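Local structure of HmuY protein (Prevotella intermedia, 6R2H) at residues Asp92-Pro100 / Ser184-Lys192; Glu33-Tyr42 / Glu122-Thr130. The protein probably binds heme as a hemophore-like member of the HmuY family, with a heme coordination mode that differs from that of Porphyromonas gingivalis HmuY. All blocks are in the same frame, centred on the assembly; numbering follows the deposited sequence.

Interaction 1: Asp92-Pro100 / Ser184-Lys192; sequences DLNKINALP and SFDYKFIKK
Lys188 reaches from strand 181-190 into the connection between strands 83-87 and 105-115, so that a turn-containing loop of the all-beta HmuY fold is folded over one face of the large antiparallel sheet. Its CB leaves the strand toward the loop; CG stands anti to the carbonyl carbon (chi1 -64°), and every later torsion is extended, which sends the chain straight out. CD comes close to two oxygens of the loop, Asn97 OD1 and Ile96 O. Lys188 CE lies 3.1 Å from Leu93 O and passes Leu93 CG at 4.1 Å, the two side chains running past each other in opposite directions. At the tip, Lys188 NZ donates to Leu93 O at 3.0 Å, lying in that carbonyl's plane, and to Ile96 O at 2.9 Å, this time from above the plane. Lysine suits the place because a long apolar shaft carries an ammonium with three N-H to two loop carbonyls and, weakly, to the Asn97 amide oxygen.

The loop bends at Asp92, whose OD1 accepts from Asn94 N (2.8 Å) in an Asx turn. Beside the lysine, Leu93 lays its branch CD2 on the strand backbone, 3.7 Å from Tyr187 N, and near Asp186 CB. Farther along, Ile190 and Leu99 supply the apolar part. Leu99 also rests on Ala165, Ala157 and Lys159 of neighbouring strands, while Thr2 of the N-terminal tail touches both Lys188 and Ile190. The extended CG1 branch of Ile190 ends in CD1, which meets Leu99 CD1 at 3.8 Å and lies 3.7 Å from Asn97 O.

Interaction 2: Glu33-Tyr42 / Glu122-Thr130; sequences ELGKREFRKY and EGVLGMVKT
Glu38 and Met127 exchange two nearly straight backbone bonds, Glu38 N to Met127 O at 3.0 Å and Met127 N to Glu38 O at 2.9 Å. Arg40 and Leu125 form the next hydrogen-bonded pair, and Tyr42 N continues the series onto Gly123 O. The guanidinium of Arg40 lies flat over Met127, with CB of Met127 3.7 Å from its plane and over its centre. With CG beside the backbone N (chi1 -64°) and the chain extended to NE, Arg40 crosses Met127 at about a right angle: its broad face meets the methylenes, while Glu38 and the Tyr42 hydroxyl lie at its edge. Tyr42 adds its ring beside Leu125, CE2 to CD1 at 3.7 Å. On the other face, Phe39 sits opposite Gly126, whose CA makes an off-centre CH-pi contact at 4.1 Å from the ring centroid; glycine lets the ring settle close. Val124 CG1 meets the ring edge.

These pairs join strands 37-42 and 124-132 as antiparallel neighbours in the large sheet of the HmuY fold, with 50-56 and 105-115 flanking. Farther on, Val128 puts CG1 against Glu33, 3.4 Å from OE2, which also accepts from Gly35 N. A water links Lys36 O to Lys129 N where the strands part.

Glu38 OE1 holds Arg40 NE in a salt bridge of 3.0 Å, and Asp111 of strand 105-115 forms a second, with Arg40 NH1. Gly123, with positive phi, leads from the short helix into strand 124-132; just before it, Glu122 O accepts from Lys41 NZ at 3.1 Å, on a lone pair.

How the interactions relate
Both interactions draw on the same large antiparallel sheet, but on opposite sides of the chain's centre, with centres about 36 Å apart. Interaction 1 fastens a loop to strand 181-190, next to the outermost strand 6-11; interaction 2 joins two adjacent strands near the other edge, beside 50-56. In interaction 1 buried Leu93 and Lys188 lie beside exposed Asn97; in interaction 2 Phe39, Met127 and Val128 are buried and Lys41 is at the margin. Without strand pairing, the loop is held by one lysine ammonium and a few aliphatic contacts (357 Å² buried), whereas the paired strands use regular backbone bonds plus side chains on both faces (733 Å²).

Interaction 1: Asp92-Pro100 / Ser184-Lys192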
ATOM      1  N   ASP A  92     -12.487  14.953   8.061  1.00 44.11           N
ATOM      2  CA  ASP A  92     -12.340  15.023   9.502  1.00 44.72           C
ATOM      3  C   ASP A  92     -12.682  13.657  10.089  1.00 46.37           C
ATOM      4  O   ASP A  92     -13.831  13.222  10.038  1.00 50.97           O
ATOM      5  CB  ASP A  92     -13.198  16.162  10.064  1.00 46.54           C
ATOM      6  CG  ASP A  92     -13.038  16.448  11.549  1.00 49.71           C
ATOM      7  OD1 ASP A  92     -12.557  15.560  12.292  1.00 50.10           O
ATOM      8  OD2 ASP A  92     -13.422  17.563  11.957  1.00 53.22           O
ATOM      9  N   LEU A  93     -11.679  12.987  10.664  1.00 43.97           N
ATOM     10  CA  LEU A  93     -11.887  11.649  11.194  1.00 42.69           C
ATOM     11  C   LEU A  93     -12.785  11.688  12.435  1.00 45.28           C
ATOM     12  O   LEU A  93     -13.375  10.673  12.810  1.00 47.26           O
ATOM     13  CB  LEU A  93     -10.522  11.022  11.502  1.00 37.58           C
ATOM     14  CG  LEU A  93     -10.544   9.586  12.024  1.00 36.96           C
ATOM     15  CD1 LEU A  93     -11.228   8.643  11.049  1.00 33.50           C
ATOM     16  CD2 LEU A  93      -9.127   9.105  12.297  1.00 38.68           C
ATOM     17  N   ASN A  94     -12.914  12.863  13.059  1.00 47.24           N
ATOM     18  CA  ASN A  94     -13.739  12.962  14.251  1.00 50.86           C
ATOM     19  C   ASN A  94     -15.204  13.122  13.874  1.00 53.80           C
ATOM     20  O   ASN A  94     -16.074  13.016  14.735  1.00 63.24           O
ATOM     21  CB  ASN A  94     -13.322  14.113  15.158  1.00 52.98           C
ATOM     22  CG  ASN A  94     -12.002  13.842  15.830  1.00 55.76           C
ATOM     23  OD1 ASN A  94     -11.081  14.640  15.698  1.00 57.04           O
ATOM     24  ND2 ASN A  94     -11.910  12.719  16.524  1.00 54.69           N
ATOM     25  N   LYS A  95     -15.468  13.387  12.593  1.00 52.48           N
ATOM     26  CA  LYS A  95     -16.832  13.641  12.174  1.00 53.15           C
ATOM     27  C   LYS A  95     -17.429  12.389  11.532  1.00 51.63           C
ATOM     28  O   LYS A  95     -18.428  12.494  10.822  1.00 53.52           O
ATOM     29  CB  LYS A  95     -16.896  14.865  11.258  1.00 55.10           C
ATOM     30  CG  LYS A  95     -17.073  16.209  11.956  1.00 62.37           C
ATOM     31  CD  LYS A  95     -17.316  17.389  11.009  1.00 68.58           C
ATOM     32  CE  LYS A  95     -18.682  17.386  10.342  1.00 70.63           C
ATOM     33  NZ  LYS A  95     -18.932  18.611   9.538  1.00 67.81           N
ATOM     34  N   ILE A  96     -16.824  11.213  11.780  1.00 43.72           N
ATOM     35  CA  ILE A  96     -17.331   9.984  11.176  1.00 41.83           C
ATOM     36  C   ILE A  96     -16.991   8.770  12.039  1.00 40.67           C
ATOM     37  O   ILE A  96     -15.854   8.634  12.494  1.00 40.19           O
ATOM     38  CB  ILE A  96     -16.830   9.839   9.722  1.00 40.11           C
ATOM     39  CG1 ILE A  96     -17.435   8.606   9.048  1.00 39.10           C
ATOM     40  CG2 ILE A  96     -15.303   9.863   9.652  1.00 40.70           C
ATOM     41  CD1 ILE A  96     -17.422   8.661   7.539  1.00 37.66           C
ATOM     42  N   ASN A  97     -17.973   7.869  12.222  1.00 39.99           N
ATOM     43  CA  ASN A  97     -17.830   6.754  13.149  1.00 41.88           C
ATOM     44  C   ASN A  97     -18.434   5.464  12.605  1.00 40.63           C
ATOM     45  O   ASN A  97     -18.437   4.450  13.292  1.00 39.87           O
ATOM     46  CB  ASN A  97     -18.445   7.058  14.516  1.00 43.29           C
ATOM     47  CG  ASN A  97     -17.490   7.804  15.418  1.00 46.42           C
ATOM     48  OD1 ASN A  97     -16.570   7.207  15.988  1.00 45.91           O
ATOM     49  ND2 ASN A  97     -17.700   9.107  15.541  1.00 46.49           N
ATOM     50  N   ALA A  98     -18.955   5.524  11.379  1.00 41.13           N
ATOM     51  CA  ALA A  98     -19.404   4.335  10.680  1.00 42.74           C
ATOM     52  C   ALA A  98     -19.080   4.499   9.198  1.00 45.57           C
ATOM     53  O   ALA A  98     -18.891   5.621   8.722  1.00 46.43           O
ATOM     54  CB  ALA A  98     -20.882   4.139  10.912  1.00 43.56           C
ATOM     55  N   LEU A  99     -19.025   3.369   8.482  1.00 44.89           N
ATOM     56  CA  LEU A  99     -18.791   3.341   7.050  1.00 42.34           C
ATOM     57  C   LEU A  99     -20.047   3.809   6.319  1.00 46.13           C
ATOM     58  O   LEU A  99     -21.149   3.357   6.627  1.00 43.76           O
ATOM     59  CB  LEU A  99     -18.452   1.902   6.659  1.00 39.91           C
ATOM     60  CG  LEU A  99     -16.978   1.526   6.725  1.00 39.65           C
ATOM     61  CD1 LEU A  99     -16.451   1.642   8.139  1.00 39.53           C
ATOM     62  CD2 LEU A  99     -16.787   0.118   6.209  1.00 42.24           C
ATOM     63  N   PRO A 100     -19.922   4.759   5.362  1.00 46.68           N
ATOM     64  CA  PRO A 100     -21.051   5.150   4.520  1.00 47.04           C
ATOM     65  C   PRO A 100     -21.267   4.179   3.363  1.00 48.59           C
ATOM     66  O   PRO A 100     -20.396   3.362   3.065  1.00 52.96           O
ATOM     67  CB  PRO A 100     -20.585   6.502   3.975  1.00 49.96           C
ATOM     68  CG  PRO A 100     -19.087   6.359   3.880  1.00 47.71           C
ATOM     69  CD  PRO A 100     -18.701   5.534   5.090  1.00 46.23           C
ATOM     70  N   SER A 184       2.272   7.076   7.531  1.00 35.60           N
ATOM     71  CA  SER A 184       1.728   7.570   8.786  1.00 35.47           C
ATOM     72  C   SER A 184       0.238   7.858   8.609  1.00 37.42           C
ATOM     73  O   SER A 184      -0.134   8.465   7.609  1.00 41.17           O
ATOM     74  CB  SER A 184       2.449   8.808   9.183  1.00 36.77           C
ATOM     75  OG  SER A 184       2.126   9.156  10.511  1.00 42.38           O
ATOM     76  N   PHE A 185      -0.610   7.408   9.549  1.00 35.14           N
ATOM     77  CA  PHE A 185      -2.037   7.703   9.496  1.00 34.25           C
ATOM     78  C   PHE A 185      -2.687   7.593  10.870  1.00 33.65           C
ATOM     79  O   PHE A 185      -2.139   6.983  11.785  1.00 34.88           O
ATOM     80  CB  PHE A 185      -2.773   6.770   8.529  1.00 36.01           C
ATOM     81  CG  PHE A 185      -2.580   5.289   8.765  1.00 35.21           C
ATOM     82  CD1 PHE A 185      -3.400   4.593   9.651  1.00 34.61           C
ATOM     83  CD2 PHE A 185      -1.593   4.587   8.086  1.00 32.28           C
ATOM     84  CE1 PHE A 185      -3.243   3.229   9.859  1.00 33.88           C
ATOM     85  CE2 PHE A 185      -1.436   3.224   8.293  1.00 33.10           C
ATOM     86  CZ  PHE A 185      -2.263   2.547   9.173  1.00 34.10           C
ATOM     87  N   ASP A 186      -3.873   8.194  10.989  1.00 33.00           N
ATOM     88  CA  ASP A 186      -4.758   7.985  12.123  1.00 32.18           C
ATOM     89  C   ASP A 186      -5.938   7.158  11.646  1.00 31.37           C
ATOM     90  O   ASP A 186      -6.267   7.197  10.456  1.00 30.22           O
ATOM     91  CB  ASP A 186      -5.283   9.303  12.693  1.00 34.57           C
ATOM     92  CG  ASP A 186      -4.181  10.251  13.124  1.00 36.94           C
ATOM     93  OD1 ASP A 186      -3.161   9.762  13.646  1.00 38.79           O
ATOM     94  OD2 ASP A 186      -4.342  11.465  12.911  1.00 41.19           O
ATOM     95  N   TYR A 187      -6.563   6.430  12.580  1.00 29.61           N
ATOM     96  CA  TYR A 187      -7.620   5.516  12.193  1.00 31.22           C
ATOM     97  C   TYR A 187      -8.526   5.131  13.358  1.00 32.31           C
ATOM     98  O   TYR A 187      -8.140   5.192  14.521  1.00 32.16           O
ATOM     99  CB  TYR A 187      -7.024   4.237  11.611  1.00 30.33           C
ATOM    100  CG  TYR A 187      -6.248   3.364  12.565  1.00 31.28           C
ATOM    101  CD1 TYR A 187      -4.926   3.649  12.864  1.00 30.69           C
ATOM    102  CD2 TYR A 187      -6.812   2.219  13.121  1.00 31.49           C
ATOM    103  CE1 TYR A 187      -4.188   2.830  13.699  1.00 30.93           C
ATOM    104  CE2 TYR A 187      -6.086   1.388  13.961  1.00 31.70           C
ATOM    105  CZ  TYR A 187      -4.767   1.699  14.250  1.00 32.05           C
ATOM    106  OH  TYR A 187      -4.022   0.904  15.078  1.00 32.61           O
ATOM    107  N   LYS A 188      -9.731   4.694  13.003  1.00 34.14           N
ATOM    108  CA  LYS A 188     -10.635   4.103  13.962  1.00 36.79           C
ATOM    109  C   LYS A 188     -10.886   2.683  13.491  1.00 38.06           C
ATOM    110  O   LYS A 188     -11.126   2.460  12.308  1.00 40.14           O
ATOM    111  CB  LYS A 188     -11.956   4.875  14.014  1.00 39.18           C
ATOM    112  CG  LYS A 188     -11.862   6.317  14.498  1.00 42.94           C
ATOM    113  CD  LYS A 188     -13.234   6.966  14.642  1.00 41.98           C
ATOM    114  CE  LYS A 188     -13.174   8.432  15.008  1.00 41.50           C
ATOM    115  NZ  LYS A 188     -14.516   9.055  15.004  1.00 37.64           N
ATOM    116  N   PHE A 189     -10.827   1.741  14.437  1.00 39.51           N
ATOM    117  CA  PHE A 189     -11.095   0.346  14.144  1.00 37.47           C
ATOM    118  C   PHE A 189     -12.500  -0.015  14.623  1.00 38.36           C
ATOM    119  O   PHE A 189     -12.898   0.365  15.722  1.00 45.63           O
ATOM    120  CB  PHE A 189     -10.006  -0.546  14.738  1.00 33.67           C
ATOM    121  CG  PHE A 189     -10.100  -1.985  14.301  1.00 32.48           C
ATOM    122  CD1 PHE A 189      -9.767  -2.345  13.007  1.00 29.86           C
ATOM    123  CD2 PHE A 189     -10.535  -2.972  15.175  1.00 31.40           C
ATOM    124  CE1 PHE A 189      -9.860  -3.667  12.603  1.00 30.90           C
ATOM    125  CE2 PHE A 189     -10.649  -4.288  14.762  1.00 31.33           C
ATOM    126  CZ  PHE A 189     -10.280  -4.637  13.486  1.00 31.56           C
ATOM    127  N   ILE A 190     -13.244  -0.738  13.773  1.00 35.12           N
ATOM    128  CA  ILE A 190     -14.626  -1.094  14.041  1.00 33.00           C
ATOM    129  C   ILE A 190     -14.737  -2.613  14.041  1.00 37.07           C
ATOM    130  O   ILE A 190     -14.846  -3.237  12.981  1.00 41.99           O
ATOM    131  CB  ILE A 190     -15.565  -0.445  13.008  1.00 32.21           C
ATOM    132  CG1 ILE A 190     -15.299   1.061  12.898  1.00 31.77           C
ATOM    133  CG2 ILE A 190     -17.029  -0.772  13.317  1.00 30.01           C
ATOM    134  CD1 ILE A 190     -16.204   1.798  11.941  1.00 31.34           C
ATOM    135  N   LYS A 191     -14.708  -3.197  15.249  1.00 39.28           N
ATOM    136  CA  LYS A 191     -14.688  -4.641  15.393  1.00 42.41           C
ATOM    137  C   LYS A 191     -16.082  -5.199  15.134  1.00 41.75           C
ATOM    138  O   LYS A 191     -17.062  -4.659  15.642  1.00 44.58           O
ATOM    139  CB  LYS A 191     -14.195  -5.025  16.788  1.00 49.22           C
ATOM    140  CG  LYS A 191     -14.237  -6.523  17.038  1.00 54.44           C
ATOM    141  CD  LYS A 191     -13.057  -7.082  17.804  1.00 57.28           C
ATOM    142  CE  LYS A 191     -12.900  -8.571  17.568  1.00 61.02           C
ATOM    143  NZ  LYS A 191     -12.611  -9.301  18.824  1.00 67.40           N
ATOM    144  N   LYS A 192     -16.151  -6.278  14.340  1.00 42.12           N
ATOM    145  CA  LYS A 192     -17.405  -6.957  14.051  1.00 44.11           C
ATOM    146  C   LYS A 192     -18.132  -7.239  15.363  1.00 44.37           C
ATOM    147  O   LYS A 192     -17.524  -7.795  16.272  1.00 42.70           O
ATOM    148  CB  LYS A 192     -17.103  -8.259  13.308  1.00 42.00           C
ATOM    149  CG  LYS A 192     -18.252  -8.827  12.488  1.00 39.43           C
ATOM    150  CD  LYS A 192     -18.834 -10.070  13.089  1.00 39.81           C
ATOM    151  CE  LYS A 192     -17.865 -11.231  13.069  1.00 43.75           C
ATOM    152  NZ  LYS A 192     -18.359 -12.336  13.928  1.00 48.68           N
TER

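Interaction 2: Glu33-Tyr42 / Glu122-Thr130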
ATOM      1  N   GLU A  33       8.855  -8.867  -0.561  1.00 30.67           N
ATOM      2  CA  GLU A  33       8.061  -9.427  -1.643  1.00 33.01           C
ATOM      3  C   GLU A  33       8.582 -10.827  -1.958  1.00 34.44           C
ATOM      4  O   GLU A  33       9.784 -11.011  -2.177  1.00 34.40           O
ATOM      5  CB  GLU A  33       8.186  -8.580  -2.911  1.00 34.94           C
ATOM      6  CG  GLU A  33       7.463  -9.188  -4.111  1.00 36.82           C
ATOM      7  CD  GLU A  33       5.996  -9.509  -3.852  1.00 38.94           C
ATOM      8  OE1 GLU A  33       5.255  -8.609  -3.382  1.00 40.39           O
ATOM      9  OE2 GLU A  33       5.598 -10.663  -4.093  1.00 38.64           O
ATOM     10  N   LEU A  34       7.669 -11.800  -2.012  1.00 34.33           N
ATOM     11  CA  LEU A  34       8.078 -13.191  -2.084  1.00 33.83           C
ATOM     12  C   LEU A  34       7.907 -13.728  -3.494  1.00 34.33           C
ATOM     13  O   LEU A  34       8.465 -14.773  -3.816  1.00 36.93           O
ATOM     14  CB  LEU A  34       7.281 -14.022  -1.073  1.00 34.17           C
ATOM     15  CG  LEU A  34       7.647 -13.770   0.392  1.00 35.54           C
ATOM     16  CD1 LEU A  34       6.846 -14.667   1.322  1.00 34.29           C
ATOM     17  CD2 LEU A  34       9.144 -13.935   0.630  1.00 33.62           C
ATOM     18  N   GLY A  35       7.150 -12.992  -4.315  1.00 33.98           N
ATOM     19  CA  GLY A  35       6.744 -13.423  -5.645  1.00 34.99           C
ATOM     20  C   GLY A  35       7.921 -13.503  -6.614  1.00 37.13           C
ATOM     21  O   GLY A  35       8.970 -12.903  -6.379  1.00 32.85           O
ATOM     22  N   LYS A  36       7.726 -14.293  -7.680  1.00 38.52           N
ATOM     23  CA  LYS A  36       8.728 -14.424  -8.718  1.00 40.45           C
ATOM     24  C   LYS A  36       8.942 -13.061  -9.373  1.00 42.88           C
ATOM     25  O   LYS A  36       8.013 -12.253  -9.484  1.00 42.98           O
ATOM     26  CB  LYS A  36       8.378 -15.544  -9.702  1.00 44.34           C
ATOM     27  CG  LYS A  36       7.185 -15.307 -10.620  1.00 49.72           C
ATOM     28  CD  LYS A  36       7.027 -16.388 -11.675  1.00 56.38           C
ATOM     29  CE  LYS A  36       5.623 -16.490 -12.240  1.00 60.99           C
ATOM     30  NZ  LYS A  36       5.117 -17.886 -12.223  1.00 60.65           N
ATOM     31  N   ARG A  37      10.197 -12.800  -9.758  1.00 41.51           N
ATOM     32  CA  ARG A  37      10.549 -11.526 -10.366  1.00 41.49           C
ATOM     33  C   ARG A  37      10.894 -11.708 -11.841  1.00 42.65           C
ATOM     34  O   ARG A  37      11.481 -12.713 -12.243  1.00 44.56           O
ATOM     35  CB  ARG A  37      11.734 -10.887  -9.644  1.00 39.02           C
ATOM     36  CG  ARG A  37      11.736 -11.145  -8.149  1.00 40.07           C
ATOM     37  CD  ARG A  37      12.973 -10.536  -7.566  1.00 38.62           C
ATOM     38  NE  ARG A  37      12.727 -10.049  -6.225  1.00 36.53           N
ATOM     39  CZ  ARG A  37      13.655  -9.422  -5.532  1.00 41.48           C
ATOM     40  NH1 ARG A  37      14.853  -9.256  -6.076  1.00 43.42           N
ATOM     41  NH2 ARG A  37      13.397  -8.971  -4.313  1.00 43.68           N
ATOM     42  N   GLU A  38      10.533 -10.691 -12.628  1.00 43.35           N
ATOM     43  CA  GLU A  38      10.886 -10.575 -14.031  1.00 46.16           C
ATOM     44  C   GLU A  38      11.730  -9.311 -14.179  1.00 45.76           C
ATOM     45  O   GLU A  38      11.294  -8.239 -13.745  1.00 49.28           O
ATOM     46  CB  GLU A  38       9.584 -10.481 -14.832  1.00 49.30           C
ATOM     47  CG  GLU A  38       9.697 -10.801 -16.314  1.00 54.19           C
ATOM     48  CD  GLU A  38       8.337 -11.112 -16.914  1.00 59.97           C
ATOM     49  OE1 GLU A  38       7.757 -10.231 -17.593  1.00 61.26           O
ATOM     50  OE2 GLU A  38       7.852 -12.229 -16.680  1.00 67.73           O
ATOM     51  N   PHE A  39      12.947  -9.453 -14.731  1.00 40.74           N
ATOM     52  CA  PHE A  39      13.723  -8.272 -15.064  1.00 37.55           C
ATOM     53  C   PHE A  39      13.356  -7.851 -16.476  1.00 36.02           C
ATOM     54  O   PHE A  39      13.420  -8.651 -17.407  1.00 34.03           O
ATOM     55  CB  PHE A  39      15.215  -8.460 -14.789  1.00 38.56           C
ATOM     56  CG  PHE A  39      15.515  -8.525 -13.314  1.00 42.32           C
ATOM     57  CD1 PHE A  39      15.430  -9.731 -12.622  1.00 42.80           C
ATOM     58  CD2 PHE A  39      15.837  -7.374 -12.605  1.00 43.00           C
ATOM     59  CE1 PHE A  39      15.659  -9.782 -11.255  1.00 43.15           C
ATOM     60  CE2 PHE A  39      16.084  -7.431 -11.239  1.00 43.90           C
ATOM     61  CZ  PHE A  39      15.990  -8.632 -10.567  1.00 44.02           C
ATOM     62  N   ARG A  40      12.930  -6.590 -16.592  1.00 36.80           N
ATOM     63  CA  ARG A  40      12.375  -6.090 -17.834  1.00 39.91           C
ATOM     64  C   ARG A  40      13.236  -4.933 -18.328  1.00 44.33           C
ATOM     65  O   ARG A  40      13.515  -4.014 -17.549  1.00 42.89           O
ATOM     66  CB  ARG A  40      10.942  -5.627 -17.579  1.00 40.03           C
ATOM     67  CG  ARG A  40      10.006  -6.745 -17.154  1.00 45.32           C
ATOM     68  CD  ARG A  40       8.551  -6.334 -17.178  1.00 47.92           C
ATOM     69  NE  ARG A  40       7.694  -7.397 -16.655  1.00 49.97           N
ATOM     70  CZ  ARG A  40       6.527  -7.179 -16.046  1.00 52.01           C
ATOM     71  NH1 ARG A  40       6.091  -5.939 -15.885  1.00 49.48           N
ATOM     72  NH2 ARG A  40       5.810  -8.196 -15.598  1.00 48.93           N
ATOM     73  N   LYS A  41      13.669  -5.017 -19.600  1.00 44.39           N
ATOM     74  CA  LYS A  41      14.380  -3.926 -20.252  1.00 49.76           C
ATOM     75  C   LYS A  41      13.392  -3.178 -21.140  1.00 56.78           C
ATOM     76  O   LYS A  41      12.735  -3.795 -21.982  1.00 58.15           O
ATOM     77  CB  LYS A  41      15.550  -4.441 -21.095  1.00 47.51           C
ATOM     78  CG  LYS A  41      16.546  -3.383 -21.560  1.00 46.10           C
ATOM     79  CD  LYS A  41      17.604  -3.964 -22.475  1.00 49.60           C
ATOM     80  CE  LYS A  41      18.728  -2.996 -22.772  1.00 56.14           C
ATOM     81  NZ  LYS A  41      19.589  -2.788 -21.581  1.00 61.06           N
ATOM     82  N   TYR A  42      13.304  -1.854 -20.937  1.00 61.87           N
ATOM     83  CA  TYR A  42      12.303  -1.029 -21.601  1.00 69.46           C
ATOM     84  C   TYR A  42      12.934  -0.233 -22.744  1.00 76.06           C
ATOM     85  O   TYR A  42      13.981   0.384 -22.558  1.00 78.14           O
ATOM     86  CB  TYR A  42      11.577  -0.137 -20.589  1.00 64.83           C
ATOM     87  CG  TYR A  42      10.700  -0.866 -19.598  1.00 64.47           C
ATOM     88  CD1 TYR A  42       9.400  -1.232 -19.925  1.00 65.88           C
ATOM     89  CD2 TYR A  42      11.157  -1.176 -18.327  1.00 58.66           C
ATOM     90  CE1 TYR A  42       8.582  -1.903 -19.029  1.00 61.24           C
ATOM     91  CE2 TYR A  42      10.352  -1.845 -17.416  1.00 59.49           C
ATOM     92  CZ  TYR A  42       9.061  -2.214 -17.767  1.00 60.77           C
ATOM     93  OH  TYR A  42       8.255  -2.869 -16.879  1.00 59.25           O
ATOM     94  N   GLU A 122      20.728   0.748 -17.157  1.00 65.99           N
ATOM     95  CA  GLU A 122      20.364  -0.195 -18.211  1.00 62.93           C
ATOM     96  C   GLU A 122      18.922  -0.027 -18.689  1.00 59.37           C
ATOM     97  O   GLU A 122      18.531  -0.641 -19.689  1.00 56.85           O
ATOM     98  CB  GLU A 122      20.516  -1.645 -17.741  1.00 66.51           C
ATOM     99  CG  GLU A 122      21.956  -2.084 -17.532  1.00 64.83           C
ATOM    100  CD  GLU A 122      22.091  -3.494 -16.997  1.00 66.47           C
ATOM    101  OE1 GLU A 122      21.757  -4.429 -17.755  1.00 67.97           O
ATOM    102  OE2 GLU A 122      22.510  -3.649 -15.824  1.00 67.32           O
ATOM    103  N   GLY A 123      18.126   0.757 -17.953  1.00 55.30           N
ATOM    104  CA  GLY A 123      16.696   0.864 -18.211  1.00 52.77           C
ATOM    105  C   GLY A 123      15.974  -0.458 -17.941  1.00 53.61           C
ATOM    106  O   GLY A 123      15.063  -0.845 -18.678  1.00 49.36           O
ATOM    107  N   VAL A 124      16.423  -1.156 -16.887  1.00 50.45           N
ATOM    108  CA  VAL A 124      15.868  -2.440 -16.481  1.00 49.21           C
ATOM    109  C   VAL A 124      15.218  -2.289 -15.106  1.00 46.82           C
ATOM    110  O   VAL A 124      15.756  -1.617 -14.224  1.00 44.80           O
ATOM    111  CB  VAL A 124      16.938  -3.558 -16.479  1.00 50.62           C
ATOM    112  CG1 VAL A 124      16.474  -4.822 -15.756  1.00 47.72           C
ATOM    113  CG2 VAL A 124      17.433  -3.889 -17.880  1.00 45.49           C
ATOM    114  N   LEU A 125      14.061  -2.937 -14.936  1.00 48.19           N
ATOM    115  CA  LEU A 125      13.365  -2.997 -13.662  1.00 45.73           C
ATOM    116  C   LEU A 125      12.996  -4.442 -13.341  1.00 43.52           C
ATOM    117  O   LEU A 125      12.516  -5.163 -14.226  1.00 37.34           O
ATOM    118  CB  LEU A 125      12.082  -2.162 -13.760  1.00 44.89           C
ATOM    119  CG  LEU A 125      12.264  -0.648 -13.783  1.00 45.29           C
ATOM    120  CD1 LEU A 125      10.978   0.025 -14.237  1.00 45.16           C
ATOM    121  CD2 LEU A 125      12.670  -0.129 -12.410  1.00 45.90           C
ATOM    122  N   GLY A 126      13.197  -4.812 -12.065  1.00 40.54           N
ATOM    123  CA  GLY A 126      12.597  -6.000 -11.480  1.00 36.25           C
ATOM    124  C   GLY A 126      11.160  -5.722 -11.046  1.00 37.43           C
ATOM    125  O   GLY A 126      10.911  -4.865 -10.199  1.00 37.75           O
ATOM    126  N   MET A 127      10.228  -6.475 -11.641  1.00 38.10           N
ATOM    127  CA  MET A 127       8.796  -6.326 -11.439  1.00 39.02           C
ATOM    128  C   MET A 127       8.245  -7.621 -10.856  1.00 40.01           C
ATOM    129  O   MET A 127       8.700  -8.698 -11.239  1.00 42.46           O
ATOM    130  CB  MET A 127       8.128  -6.142 -12.803  1.00 45.89           C
ATOM    131  CG  MET A 127       8.599  -4.913 -13.553  1.00 50.16           C
ATOM    132  SD  MET A 127       7.791  -3.425 -12.927  1.00 55.28           S
ATOM    133  CE  MET A 127       9.167  -2.746 -12.005  1.00 56.01           C
ATOM    134  N   VAL A 128       7.225  -7.524  -9.990  1.00 38.63           N
ATOM    135  CA  VAL A 128       6.529  -8.710  -9.499  1.00 38.35           C
ATOM    136  C   VAL A 128       5.026  -8.500  -9.670  1.00 40.27           C
ATOM    137  O   VAL A 128       4.501  -7.431  -9.346  1.00 38.73           O
ATOM    138  CB  VAL A 128       6.907  -9.032  -8.037  1.00 36.96           C
ATOM    139  CG1 VAL A 128       6.097 -10.170  -7.438  1.00 38.61           C
ATOM    140  CG2 VAL A 128       8.385  -9.323  -7.900  1.00 36.16           C
ATOM    141  N   LYS A 129       4.360  -9.527 -10.211  1.00 43.14           N
ATOM    142  CA  LYS A 129       2.910  -9.514 -10.354  1.00 48.28           C
ATOM    143  C   LYS A 129       2.273  -9.900  -9.020  1.00 46.62           C
ATOM    144  O   LYS A 129       2.484 -11.007  -8.526  1.00 49.40           O
ATOM    145  CB  LYS A 129       2.421 -10.417 -11.496  1.00 50.33           C
ATOM    146  CG  LYS A 129       0.967 -10.186 -11.874  1.00 57.09           C
ATOM    147  CD  LYS A 129       0.463 -11.044 -12.996  1.00 64.01           C
ATOM    148  CE  LYS A 129      -1.049 -11.094 -13.009  1.00 70.85           C
ATOM    149  NZ  LYS A 129      -1.558 -12.351 -13.611  1.00 69.85           N
ATOM    150  N   THR A 130       1.510  -8.964  -8.443  1.00 41.17           N
ATOM    151  CA  THR A 130       0.874  -9.162  -7.150  1.00 39.17           C
ATOM    152  C   THR A 130      -0.567  -8.642  -7.188  1.00 37.87           C
ATOM    153  O   THR A 130      -1.183  -8.620  -8.251  1.00 41.17           O
ATOM    154  CB  THR A 130       1.725  -8.539  -6.040  1.00 35.83           C
ATOM    155  OG1 THR A 130       1.105  -8.923  -4.807  1.00 33.49           O
ATOM    156  CG2 THR A 130       1.846  -7.033  -6.182  1.00 32.17           C
TER
HETATM  157  O   HOH W   1       5.113 -12.619 -10.485  1.00 41.76           O